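Local structure of fatty acid metabolism regulator protein (Bacillus subtilis, 1VI0) at residues A[47-50]-A[54-57]. The protein represses transcription of fatty acid transport and beta-oxidation genes as a homodimer whose DNA binding is inhibited by long-chain fatty acyl-CoA compounds. Sequence-based numbering, arbitrary orientation.
Sequences LYFK and DILI
The carboxylate of D54 reaches back to the chain just before its own helix: OD2 accepts a hydrogen bond from the backbone N of K50 over 2.8 Å, nearly straight at 166°. The amide approaches OD2 on its anti side and a little out of the carboxylate plane. With CG anti to the backbone N (chi1 -168°), the acid group is swung toward the incoming chain, and the same oxygen lies 3.2 Å from CA of F49. It also sits at the edge of the F49 ring, 3.7 Å from CD1, the ring and carboxylate planes being 67° apart. One face of that ring is taken by I55, whose CG1 stands 3.9 Å from the ring centroid in a CH-pi contact; its nearest ring atom is CG of F49, at 3.5 Å. Here the chain leaves helix 42-48, at the end of the predicted helix-turn-helix of this TetR-type DNA-binding domain, and turns into helix 52-75, which runs on into the ligand-binding part of the protein. An alanine in place of D54 would remove the acceptor, and the K50 amide would probably lose its mate and the turn between the helices one of its ties. The K50 side chain runs past the acid, CG 3.7 Å from OD2, but NZ remains 5.7 Å from that oxygen, too far for a salt bridge. Farther out, F49 stacks on the Y10 ring and packs against I13 and I14 of helix 9-24, where I55 meets A17, while the side chain of N51 accepts a bond from the D54 backbone N.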
loop_
_atom_site.group_PDB
_atom_site.type_symbol
_atom_site.label_atom_id
_atom_site.label_comp_id
_atom_site.label_asym_id
_atom_site.label_seq_id
_atom_site.Cartn_x
_atom_site.Cartn_y
_atom_site.Cartn_z
ATOM N N LEU A 47 -4.012 -21.313 -24.731
ATOM C CA LEU A 47 -3.524 -22.674 -24.461
ATOM C C LEU A 47 -2.929 -22.725 -23.062
ATOM O O LEU A 47 -3.007 -23.738 -22.386
ATOM C CB LEU A 47 -2.512 -23.022 -25.533
ATOM C CG LEU A 47 -1.993 -24.423 -25.739
ATOM C CD1 LEU A 47 -0.678 -24.605 -24.992
ATOM C CD2 LEU A 47 -2.969 -25.523 -25.377
ATOM N N TYR A 48 -2.429 -21.594 -22.534
ATOM C CA TYR A 48 -1.836 -21.621 -21.193
ATOM C C TYR A 48 -2.630 -20.902 -20.139
ATOM O O TYR A 48 -2.416 -21.201 -18.924
ATOM C CB TYR A 48 -0.418 -20.979 -21.288
ATOM C CG TYR A 48 0.527 -21.845 -22.109
ATOM C CD1 TYR A 48 1.029 -23.011 -21.548
ATOM C CD2 TYR A 48 0.939 -21.490 -23.368
ATOM C CE1 TYR A 48 1.912 -23.816 -22.247
ATOM C CE2 TYR A 48 1.823 -22.281 -24.085
ATOM C CZ TYR A 48 2.311 -23.427 -23.516
ATOM O OH TYR A 48 3.188 -24.261 -24.201
ATOM N N PHE A 49 -3.451 -19.922 -20.487
ATOM C CA PHE A 49 -4.199 -19.115 -19.545
ATOM C C PHE A 49 -5.705 -19.046 -19.849
ATOM O O PHE A 49 -6.079 -19.002 -21.027
ATOM C CB PHE A 49 -3.670 -17.671 -19.509
ATOM C CG PHE A 49 -2.196 -17.622 -19.184
ATOM C CD1 PHE A 49 -1.775 -17.727 -17.863
ATOM C CD2 PHE A 49 -1.265 -17.582 -20.207
ATOM C CE1 PHE A 49 -0.429 -17.717 -17.552
ATOM C CE2 PHE A 49 0.088 -17.573 -19.890
ATOM C CZ PHE A 49 0.506 -17.660 -18.589
ATOM N N LYS A 50 -6.504 -18.820 -18.826
ATOM C CA LYS A 50 -7.944 -18.703 -18.941
ATOM C C LYS A 50 -8.437 -17.416 -19.558
ATOM O O LYS A 50 -9.519 -17.394 -20.204
ATOM C CB LYS A 50 -8.608 -18.802 -17.559
ATOM C CG LYS A 50 -8.411 -20.138 -16.863
ATOM C CD LYS A 50 -9.362 -20.185 -15.670
ATOM C CE LYS A 50 -9.186 -21.275 -14.696
ATOM N NZ LYS A 50 -9.043 -22.629 -15.230
ATOM N N ASP A 54 -6.299 -14.295 -15.381
ATOM C CA ASP A 54 -5.446 -15.437 -15.141
ATOM C C ASP A 54 -3.959 -15.150 -15.419
ATOM O O ASP A 54 -3.093 -15.578 -14.647
ATOM C CB ASP A 54 -5.911 -16.633 -15.957
ATOM C CG ASP A 54 -5.280 -17.935 -15.563
ATOM O OD1 ASP A 54 -4.931 -18.131 -14.367
ATOM O OD2 ASP A 54 -5.016 -18.770 -16.442
ATOM N N ILE A 55 -3.671 -14.377 -16.442
ATOM C CA ILE A 55 -2.310 -13.946 -16.756
ATOM C C ILE A 55 -1.778 -13.031 -15.624
ATOM O O ILE A 55 -0.680 -13.345 -15.119
ATOM C CB ILE A 55 -2.192 -13.226 -18.081
ATOM C CG1 ILE A 55 -2.588 -14.167 -19.258
ATOM C CG2 ILE A 55 -0.774 -12.723 -18.324
ATOM C CD1 ILE A 55 -2.792 -13.347 -20.546
ATOM N N LEU A 56 -2.551 -12.112 -15.152
ATOM C CA LEU A 56 -2.091 -11.209 -14.055
ATOM C C LEU A 56 -1.756 -11.995 -12.802
ATOM O O LEU A 56 -0.723 -11.868 -12.122
ATOM C CB LEU A 56 -3.153 -10.195 -13.736
ATOM C CG LEU A 56 -2.724 -9.142 -12.666
ATOM C CD1 LEU A 56 -1.684 -8.216 -13.271
ATOM C CD2 LEU A 56 -3.985 -8.359 -12.279
ATOM N N ILE A 57 -2.729 -12.803 -12.389
ATOM C CA ILE A 57 -2.554 -13.659 -11.209
ATOM C C ILE A 57 -1.391 -14.616 -11.355
ATOM O O ILE A 57 -0.545 -14.731 -10.440
ATOM C CB ILE A 57 -3.877 -14.431 -10.964
ATOM C CG1 ILE A 57 -4.974 -13.435 -10.604
ATOM C CG2 ILE A 57 -3.678 -15.506 -9.902
ATOM C CD1 ILE A 57 -6.377 -14.017 -10.817
#